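Local atomic coordinates of mandelate racemase/muconate lactonizing enzyme family protein (Roseovarius sp. TM1035, PDB entry 3T9P), a protein that probably catalyses an isomerase-type reaction as a member of the mandelate racemase/muconate lactonizing enzyme family, its substrate being unsettled. Residues D59-I64 with R101-G106; A110-R115 with G286-L291; F230-P235 with G256-E261. One frame throughout, in Å; residues are numbered along the deposited sequence.

Contact 1. Residues D59-I64 with R101-G106; sequences DITCTI and RRAMTG
With chi1 at -63°, Thr61 divides its two branches: the methyl CG2 stands opposite the backbone N and points into the neighbouring helix, while OG1 stays beside that N, where it can hydrogen-bond to Asn57 O. The methyl lands on the backbone of 101-106, with CG2 of Thr61 3.4 Å from Ala103 N, and also meets the CB methylene of Arg102 at 3.8 Å. In return, the Ala103 methyl packs against the backbone of 59-64, CB 3.6 Å from Thr61 O. One turn on, Ile64 adds its CG2 methyl, 4.0 Å from Ala103 CB. The smallness of Ala103 and of the Thr61 methyl lets the short helix axes approach to 8.6 Å, crossing at -72°.

Arg102 starts toward Thr61 and then, extended from CG to NE, carries its guanidinium off to Ser98 and to Lys94 O of the second subunit. Water 1 links the two side chains: it sits 2.7 Å from Thr61 OG1 and, in the guanidinium plane, accepts a weak bond from Arg102 NH1 at 3.4 Å. The two helices thus fit by shape and not by direct polar bonds, which leaves the charged end of Arg102 to serve the subunit interface.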
loop_
_atom_site.group_PDB
_atom_site.type_symbol
_atom_site.label_atom_id
_atom_site.label_comp_id
_atom_site.label_asym_id
_atom_site.label_seq_id
_atom_site.Cartn_x
_atom_site.Cartn_y
_atom_site.Cartn_z
ATOM N N ASP A 59 -16.214 -3.909 2.577
ATOM C CA ASP A 59 -16.304 -4.901 3.625
ATOM C C ASP A 59 -14.908 -5.275 4.150
ATOM O O ASP A 59 -14.707 -5.284 5.308
ATOM C CB ASP A 59 -17.085 -6.142 3.182
ATOM C CG ASP A 59 -16.477 -6.871 2.022
ATOM O OD1 ASP A 59 -15.980 -6.261 1.133
ATOM O OD2 ASP A 59 -16.535 -8.059 1.995
ATOM N N ILE A 60 -13.963 -5.498 3.262
ATOM C CA ILE A 60 -12.582 -5.811 3.748
ATOM C C ILE A 60 -12.058 -4.562 4.451
ATOM O O ILE A 60 -11.439 -4.633 5.543
ATOM C CB ILE A 60 -11.713 -6.229 2.543
ATOM C CG1 ILE A 60 -12.301 -7.528 1.915
ATOM C CG2 ILE A 60 -10.182 -6.429 3.051
ATOM C CD1 ILE A 60 -11.484 -7.925 0.553
ATOM N N THR A 61 -12.255 -3.419 3.819
ATOM C CA THR A 61 -11.766 -2.209 4.408
ATOM C C THR A 61 -12.339 -1.979 5.835
ATOM O O THR A 61 -11.648 -1.471 6.741
ATOM C CB THR A 61 -12.171 -1.040 3.482
ATOM O OG1 THR A 61 -11.523 -1.202 2.216
ATOM C CG2 THR A 61 -11.694 0.304 4.108
ATOM N N CYS A 62 -13.615 -2.354 6.067
ATOM C CA CYS A 62 -14.218 -2.141 7.441
ATOM C C CYS A 62 -13.680 -3.155 8.458
ATOM O O CYS A 62 -13.448 -2.808 9.605
ATOM C CB CYS A 62 -15.806 -2.138 7.386
ATOM S SG CYS A 62 -16.476 -0.548 6.655
ATOM N N THR A 63 -13.338 -4.339 8.021
ATOM C CA THR A 63 -12.659 -5.273 8.879
ATOM C C THR A 63 -11.300 -4.685 9.312
ATOM O O THR A 63 -10.940 -4.712 10.442
ATOM C CB THR A 63 -12.406 -6.591 8.154
ATOM O OG1 THR A 63 -13.641 -7.206 7.810
ATOM C CG2 THR A 63 -11.545 -7.502 8.995
ATOM N N ILE A 64 -10.609 -4.102 8.354
ATOM C CA ILE A 64 -9.358 -3.423 8.580
ATOM C C ILE A 64 -9.515 -2.207 9.511
ATOM O O ILE A 64 -8.692 -1.975 10.340
ATOM C CB ILE A 64 -8.688 -3.020 7.265
ATOM C CG1 ILE A 64 -8.252 -4.252 6.500
ATOM C CG2 ILE A 64 -7.547 -2.041 7.518
ATOM C CD1 ILE A 64 -7.721 -4.039 5.184
ATOM N N ARG A 101 -5.193 3.244 4.212
ATOM C CA ARG A 101 -5.683 4.554 3.849
ATOM C C ARG A 101 -7.202 4.614 3.571
ATOM O O ARG A 101 -7.894 5.490 4.004
ATOM C CB ARG A 101 -4.905 5.096 2.673
ATOM C CG ARG A 101 -3.368 5.197 2.870
ATOM C CD ARG A 101 -2.881 5.555 4.214
ATOM N NE ARG A 101 -1.441 5.787 4.360
ATOM C CZ ARG A 101 -0.901 6.456 5.352
ATOM N NH1 ARG A 101 -1.669 6.946 6.255
ATOM N NH2 ARG A 101 0.394 6.640 5.444
ATOM N N ARG A 102 -7.667 3.579 2.897
ATOM C CA ARG A 102 -9.057 3.453 2.538
ATOM C C ARG A 102 -9.849 3.423 3.852
ATOM O O ARG A 102 -10.851 4.075 3.968
ATOM C CB ARG A 102 -9.276 2.124 1.796
ATOM C CG ARG A 102 -8.944 2.088 0.296
ATOM C CD ARG A 102 -9.113 0.729 -0.322
ATOM N NE ARG A 102 -8.690 0.695 -1.702
ATOM C CZ ARG A 102 -9.486 0.720 -2.760
ATOM N NH1 ARG A 102 -10.792 0.661 -2.627
ATOM N NH2 ARG A 102 -8.948 0.771 -3.951
ATOM N N ALA A 103 -9.341 2.705 4.830
ATOM C CA ALA A 103 -9.973 2.630 6.130
ATOM C C ALA A 103 -9.885 3.934 6.973
ATOM O O ALA A 103 -10.858 4.389 7.537
ATOM C CB ALA A 103 -9.487 1.451 6.886
ATOM N N MET A 104 -8.691 4.498 6.958
ATOM C CA MET A 104 -8.377 5.801 7.675
ATOM C C MET A 104 -9.316 6.911 7.247
ATOM O O MET A 104 -9.688 7.753 8.054
ATOM C CB MET A 104 -6.912 6.191 7.421
ATOM C CG MET A 104 -6.496 7.498 8.106
ATOM S SD MET A 104 -4.661 7.723 7.923
ATOM C CE MET A 104 -4.208 6.523 9.187
ATOM N N THR A 105 -9.684 6.931 5.976
ATOM C CA THR A 105 -10.606 7.932 5.458
ATOM C C THR A 105 -11.912 7.947 6.278
ATOM O O THR A 105 -12.468 9.018 6.443
ATOM C CB THR A 105 -10.930 7.673 3.959
ATOM O OG1 THR A 105 -9.705 7.776 3.227
ATOM C CG2 THR A 105 -11.996 8.570 3.406
ATOM N N GLY A 106 -12.393 6.784 6.699
ATOM C CA GLY A 106 -13.684 6.677 7.404
ATOM C C GLY A 106 -13.562 7.406 8.760
ATOM O O GLY A 106 -14.480 8.157 9.179
HETATM O O HOH W 1 -12.513 0.385 0.272
#

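Contact 2. Residues A110-R115 with G286-L291; sequences ALWDMR and GMHRTL
The indole of Trp112 reaches out from helix 98-119 and lies against the first turn of helix 287-299, its five-membered ring meeting Met287 and its six-membered ring meeting His288. The two aromatic rings are neither stacked nor T-shaped: their planes stand 51° apart, with the centroid of the Trp112 six-membered ring 4.8 Å from that of the imidazole. Against the imidazole the closest atom is CZ2, with CH2 beside it. Trp112 CZ2 sits over one face of the His288 ring, displaced toward the rim, 3.3 Å from both NE2 and CE1 of His288.

At the other end of the indole, Met287 CB approaches Trp112 NE1 to 3.3 Å, and Met287 CG packs on Trp112 CD1 at 3.7 Å. Beyond CG the methionine folds back, bent at chi2 (-73°) and again at chi3, which takes its sulfur and terminal methyl away from the tryptophan; the side chain also packs on Cys317 and Leu321 of helix 313-322. Phe81 meets both Trp112 and His288 edge-to-face, so three aromatic rings gather here.

Gly286 occupies the N-cap position, and its O takes two bonds from Thr290, one from the backbone N and one from OG1 at 2.8 Å. The carboxylate of Asp108, two residues before 110-115, accepts from the backbone N of Met287 and of His288. The start of helix 287-299 is therefore gripped from helix 98-119 by both an aromatic side chain and an acid, consistent with the interface between the N-terminal capping domain and the C-terminal barrel domain of the enolase superfamily.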
loop_
_atom_site.group_PDB
_atom_site.type_symbol
_atom_site.label_atom_id
_atom_site.label_comp_id
_atom_site.label_asym_id
_atom_site.label_seq_id
_atom_site.Cartn_x
_atom_site.Cartn_y
_atom_site.Cartn_z
ATOM N N ALA A 110 -15.531 11.172 9.314
ATOM C CA ALA A 110 -16.553 11.195 10.353
ATOM C C ALA A 110 -16.198 12.321 11.327
ATOM O O ALA A 110 -17.059 12.994 11.845
ATOM C CB ALA A 110 -16.529 9.817 11.116
ATOM N N LEU A 111 -14.899 12.478 11.623
ATOM C CA LEU A 111 -14.513 13.521 12.583
ATOM C C LEU A 111 -14.719 14.945 12.034
ATOM O O LEU A 111 -15.051 15.868 12.799
ATOM C CB LEU A 111 -13.071 13.305 13.045
ATOM C CG LEU A 111 -12.828 12.073 13.927
ATOM C CD1 LEU A 111 -11.311 11.873 14.075
ATOM C CD2 LEU A 111 -13.495 12.209 15.324
ATOM N N TRP A 112 -14.451 15.183 10.743
ATOM C CA TRP A 112 -14.790 16.528 10.187
ATOM C C TRP A 112 -16.298 16.783 10.308
ATOM O O TRP A 112 -16.703 17.894 10.582
ATOM C CB TRP A 112 -14.315 16.651 8.699
ATOM C CG TRP A 112 -12.794 16.733 8.613
ATOM C CD1 TRP A 112 -11.902 15.763 8.128
ATOM C CD2 TRP A 112 -12.020 17.846 8.995
ATOM N NE1 TRP A 112 -10.622 16.242 8.177
ATOM C CE2 TRP A 112 -10.652 17.507 8.755
ATOM C CE3 TRP A 112 -12.344 19.125 9.536
ATOM C CZ2 TRP A 112 -9.606 18.402 9.045
ATOM C CZ3 TRP A 112 -11.284 20.003 9.881
ATOM C CH2 TRP A 112 -9.933 19.633 9.625
ATOM N N ASP A 113 -17.113 15.798 9.989
ATOM C CA ASP A 113 -18.579 15.977 10.032
ATOM C C ASP A 113 -19.002 16.230 11.486
ATOM O O ASP A 113 -19.828 17.075 11.745
ATOM C CB ASP A 113 -19.292 14.692 9.544
ATOM C CG ASP A 113 -20.862 14.905 9.362
ATOM O OD1 ASP A 113 -21.247 15.849 8.587
ATOM O OD2 ASP A 113 -21.662 14.103 10.023
ATOM N N MET A 114 -18.409 15.502 12.401
ATOM C CA MET A 114 -18.648 15.692 13.840
ATOM C C MET A 114 -18.358 17.120 14.258
ATOM O O MET A 114 -19.246 17.795 14.851
ATOM C CB MET A 114 -17.881 14.630 14.695
ATOM C CG MET A 114 -18.234 14.668 16.251
ATOM S SD MET A 114 -17.387 16.071 17.064
ATOM C CE MET A 114 -15.668 15.527 16.911
ATOM N N ARG A 115 -17.144 17.613 13.969
ATOM C CA ARG A 115 -16.756 18.979 14.332
ATOM C C ARG A 115 -17.617 20.011 13.616
ATOM O O ARG A 115 -18.039 20.966 14.211
ATOM C CB ARG A 115 -15.273 19.217 13.990
ATOM C CG ARG A 115 -14.784 20.588 14.406
ATOM C CD ARG A 115 -13.292 20.663 14.217
ATOM N NE ARG A 115 -12.939 22.059 14.356
ATOM C CZ ARG A 115 -11.815 22.600 13.921
ATOM N NH1 ARG A 115 -10.911 21.871 13.262
ATOM N NH2 ARG A 115 -11.627 23.899 14.094
ATOM N N GLY A 286 -8.136 10.637 3.677
ATOM C CA GLY A 286 -9.145 11.592 4.199
ATOM C C GLY A 286 -8.667 13.028 3.945
ATOM O O GLY A 286 -7.762 13.255 3.140
ATOM N N MET A 287 -9.302 14.000 4.600
ATOM C CA MET A 287 -9.066 15.429 4.235
ATOM C C MET A 287 -7.673 15.935 4.672
ATOM O O MET A 287 -7.002 16.653 3.928
ATOM C CB MET A 287 -10.171 16.297 4.875
ATOM C CG MET A 287 -11.588 15.790 4.442
ATOM S SD MET A 287 -11.995 16.188 2.665
ATOM C CE MET A 287 -12.237 17.935 2.700
ATOM N N HIS A 288 -7.258 15.603 5.879
ATOM C CA HIS A 288 -5.945 16.098 6.341
ATOM C C HIS A 288 -4.895 15.632 5.361
ATOM O O HIS A 288 -4.040 16.394 4.986
ATOM C CB HIS A 288 -5.609 15.525 7.753
ATOM C CG HIS A 288 -6.169 16.335 8.889
ATOM N ND1 HIS A 288 -5.875 17.675 9.061
ATOM C CD2 HIS A 288 -6.929 15.977 9.951
ATOM C CE1 HIS A 288 -6.512 18.127 10.142
ATOM N NE2 HIS A 288 -7.138 17.106 10.718
ATOM N N ARG A 289 -4.917 14.352 4.971
ATOM C CA ARG A 289 -3.880 13.844 4.098
ATOM C C ARG A 289 -3.996 14.431 2.705
ATOM O O ARG A 289 -2.964 14.758 2.122
ATOM C CB ARG A 289 -3.876 12.322 4.080
ATOM C CG ARG A 289 -3.414 11.731 5.452
ATOM C CD ARG A 289 -3.352 10.135 5.369
ATOM N NE ARG A 289 -2.518 9.599 4.251
ATOM C CZ ARG A 289 -1.200 9.604 4.241
ATOM N NH1 ARG A 289 -0.537 10.090 5.344
ATOM N NH2 ARG A 289 -0.519 9.099 3.200
ATOM N N THR A 290 -5.227 14.639 2.214
ATOM C CA THR A 290 -5.357 15.245 0.875
ATOM C C THR A 290 -4.795 16.727 0.876
ATOM O O THR A 290 -4.094 17.150 -0.051
ATOM C CB THR A 290 -6.848 15.193 0.428
ATOM O OG1 THR A 290 -7.187 13.806 0.428
ATOM C CG2 THR A 290 -7.020 15.734 -1.042
ATOM N N LEU A 291 -5.146 17.465 1.925
ATOM C CA LEU A 291 -4.616 18.824 2.159
ATOM C C LEU A 291 -3.089 18.876 2.130
ATOM O O LEU A 291 -2.522 19.799 1.547
ATOM C CB LEU A 291 -5.140 19.358 3.516
ATOM C CG LEU A 291 -6.609 19.796 3.458
ATOM C CD1 LEU A 291 -7.079 20.069 4.946
ATOM C CD2 LEU A 291 -6.764 21.060 2.484
#

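Contact 3. Residues F230-P235 with G256-E261; sequences FEEPCP and GEQDCE
Glu232 and Gln258 bring their ends together where the chain leaves two neighbouring barrel strands, with Glu257 close beside them. The Glu232 side chain is extended, CG opposite the backbone N (chi1 -174°), which sends its carboxylate across to the loop after strand 252-255. There it crosses Gln258 at about a right angle, the carboxylate and amide planes 78° apart.

Waters make most of the polar links. Water 3 donates to Glu232 OE1 at 2.8 Å and accepts from Gly256 N, also at 2.8 Å. Water 4 donates to the other oxygen, Glu232 OE2, at 2.6 Å, with a weak second bond to Glu257 OE1. Next to them, water 2 accepts from Glu257 N at 3.1 Å and lies 3.1 Å from Glu231 OE2.

The charges are mostly alike: Glu232 OE1 is 4.1 Å from Glu257 OE1. Positive groups come from elsewhere, Lys167 pairing with Glu231 and Lys94 of the second subunit with Glu257, while Ser208 hydrogen-bonds to Glu232 OE2. With an alanine at Glu232, waters 3 and 4 would probably lose the acceptor that holds them, and the Ser208 hydroxyl its carboxylate partner.

Backbone bonding shapes the loop itself. Residues Gly256 to Asp259 form a type I turn, closed by Asp259 N to Gly256 O at 2.8 Å, and the turn sets Glu257 and Gln258 at its two central positions.

Glu231 and Glu257, at the C-terminal ends of adjacent strands, are consistent with the acids that commonly hold a magnesium ion in the enolase superfamily. Here waters link the two loops, while each lysine offsets the charge of one acid, which probably eases their mutual repulsion.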
loop_
_atom_site.group_PDB
_atom_site.type_symbol
_atom_site.label_atom_id
_atom_site.label_comp_id
_atom_site.label_asym_id
_atom_site.label_seq_id
_atom_site.Cartn_x
_atom_site.Cartn_y
_atom_site.Cartn_z
ATOM N N PHE A 230 -4.946 15.448 -20.371
ATOM C CA PHE A 230 -4.701 14.041 -20.722
ATOM C C PHE A 230 -4.301 13.351 -19.408
ATOM O O PHE A 230 -3.235 13.520 -18.896
ATOM C CB PHE A 230 -3.584 13.922 -21.767
ATOM C CG PHE A 230 -3.386 12.550 -22.342
ATOM C CD1 PHE A 230 -4.227 11.475 -22.008
ATOM C CD2 PHE A 230 -2.296 12.341 -23.250
ATOM C CE1 PHE A 230 -4.013 10.173 -22.615
ATOM C CE2 PHE A 230 -2.077 11.116 -23.870
ATOM C CZ PHE A 230 -2.929 9.980 -23.605
ATOM N N GLU A 231 -5.237 12.661 -18.821
ATOM C CA GLU A 231 -4.997 11.979 -17.524
ATOM C C GLU A 231 -4.402 10.577 -17.656
ATOM O O GLU A 231 -4.729 9.831 -18.577
ATOM C CB GLU A 231 -6.319 11.941 -16.829
ATOM C CG GLU A 231 -6.305 11.306 -15.429
ATOM C CD GLU A 231 -7.604 11.737 -14.672
ATOM O OE1 GLU A 231 -8.255 12.800 -15.067
ATOM O OE2 GLU A 231 -7.889 11.097 -13.624
ATOM N N GLU A 232 -3.474 10.285 -16.747
ATOM C CA GLU A 232 -2.750 9.035 -16.554
ATOM C C GLU A 232 -2.500 8.352 -17.899
ATOM O O GLU A 232 -2.958 7.214 -18.173
ATOM C CB GLU A 232 -3.480 8.122 -15.548
ATOM C CG GLU A 232 -2.808 6.868 -15.132
ATOM C CD GLU A 232 -3.720 6.178 -14.157
ATOM O OE1 GLU A 232 -4.240 6.930 -13.261
ATOM O OE2 GLU A 232 -3.938 4.950 -14.337
ATOM N N PRO A 233 -1.713 9.032 -18.752
ATOM C CA PRO A 233 -1.455 8.470 -20.090
ATOM C C PRO A 233 -0.563 7.166 -20.052
ATOM O O PRO A 233 -0.795 6.307 -20.883
ATOM C CB PRO A 233 -0.687 9.622 -20.818
ATOM C CG PRO A 233 0.066 10.336 -19.675
ATOM C CD PRO A 233 -1.078 10.356 -18.559
ATOM N N CYS A 234 0.369 7.045 -19.087
ATOM C CA CYS A 234 1.258 5.935 -18.916
ATOM C C CYS A 234 0.924 5.199 -17.590
ATOM O O CYS A 234 0.271 5.803 -16.704
ATOM C CB CYS A 234 2.695 6.462 -18.799
ATOM S SG CYS A 234 3.117 7.325 -20.451
ATOM N N PRO A 235 1.403 3.921 -17.463
ATOM C CA PRO A 235 1.268 3.277 -16.106
ATOM C C PRO A 235 1.648 4.312 -15.031
ATOM O O PRO A 235 2.745 4.960 -15.079
ATOM C CB PRO A 235 2.254 2.101 -16.170
ATOM C CG PRO A 235 2.197 1.665 -17.662
ATOM C CD PRO A 235 2.273 3.094 -18.340
ATOM N N GLY A 256 -2.432 10.966 -10.441
ATOM C CA GLY A 256 -2.217 10.734 -8.991
ATOM C C GLY A 256 -3.367 10.016 -8.275
ATOM O O GLY A 256 -3.299 9.815 -7.095
ATOM N N GLU A 257 -4.460 9.730 -8.972
ATOM C CA GLU A 257 -5.646 9.020 -8.409
ATOM C C GLU A 257 -5.252 7.893 -7.482
ATOM O O GLU A 257 -5.846 7.767 -6.381
ATOM C CB GLU A 257 -6.523 8.445 -9.578
ATOM C CG GLU A 257 -7.560 7.409 -9.168
ATOM C CD GLU A 257 -8.362 6.732 -10.352
ATOM O OE1 GLU A 257 -7.894 6.720 -11.510
ATOM O OE2 GLU A 257 -9.454 6.117 -10.041
ATOM N N GLN A 258 -4.276 7.060 -7.882
ATOM C CA GLN A 258 -3.930 5.895 -7.081
ATOM C C GLN A 258 -2.720 6.143 -6.153
ATOM O O GLN A 258 -2.231 5.206 -5.505
ATOM C CB GLN A 258 -3.567 4.730 -7.985
ATOM C CG GLN A 258 -4.780 4.134 -8.757
ATOM C CD GLN A 258 -5.057 4.746 -10.104
ATOM O OE1 GLN A 258 -4.244 5.487 -10.695
ATOM N NE2 GLN A 258 -6.214 4.460 -10.605
ATOM N N ASP A 259 -2.226 7.387 -6.103
ATOM C CA ASP A 259 -1.086 7.644 -5.226
ATOM C C ASP A 259 -1.575 7.921 -3.833
ATOM O O ASP A 259 -2.358 8.835 -3.692
ATOM C CB ASP A 259 -0.315 8.868 -5.783
ATOM C CG ASP A 259 0.572 8.446 -6.946
ATOM O OD1 ASP A 259 0.106 8.299 -8.106
ATOM O OD2 ASP A 259 1.752 8.152 -6.658
ATOM N N CYS A 260 -1.175 7.121 -2.822
ATOM C CA CYS A 260 -1.752 7.328 -1.509
ATOM C C CYS A 260 -0.732 7.593 -0.359
ATOM O O CYS A 260 -1.132 7.878 0.790
ATOM C CB CYS A 260 -2.663 6.160 -1.102
ATOM S SG CYS A 260 -1.814 4.601 -0.936
ATOM N N GLU A 261 0.554 7.493 -0.651
ATOM C CA GLU A 261 1.612 7.720 0.340
ATOM C C GLU A 261 2.441 8.932 -0.127
ATOM O O GLU A 261 2.720 9.074 -1.327
ATOM C CB GLU A 261 2.606 6.534 0.331
ATOM C CG GLU A 261 1.927 5.184 0.773
ATOM C CD GLU A 261 1.299 5.328 2.209
ATOM O OE1 GLU A 261 1.845 6.038 3.117
ATOM O OE2 GLU A 261 0.280 4.658 2.475
HETATM O O HOH W 2 -5.415 10.450 -11.872
HETATM O O HOH W 3 -2.391 8.726 -12.141
HETATM O O HOH W 4 -6.349 4.317 -13.482
#

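Overall arrangement
All three contacts are buried, but their chemistry differs with their place. Contacts 1 and 2 share helix 98-119: contact 1 packs it on helix 58-73 within the N-terminal domain, mainly through methyls against backbone, while contact 2 joins it to the barrel domain through an indole on Met287 and His288. Contact 3 lies beyond strand ends of the barrel and is polar, with acids, an amide, backbone N-H groups and waters. Arg101 of contact 1 salt-bridges Glu261 of contact 3, and Arg289 of contact 2 probably hydrogen-bonds to Cys260 O, so the three meet around two arginines. The second subunit reaches contacts 1 and 3, using its Lys94 in both, whereas contact 2 is untouched by it.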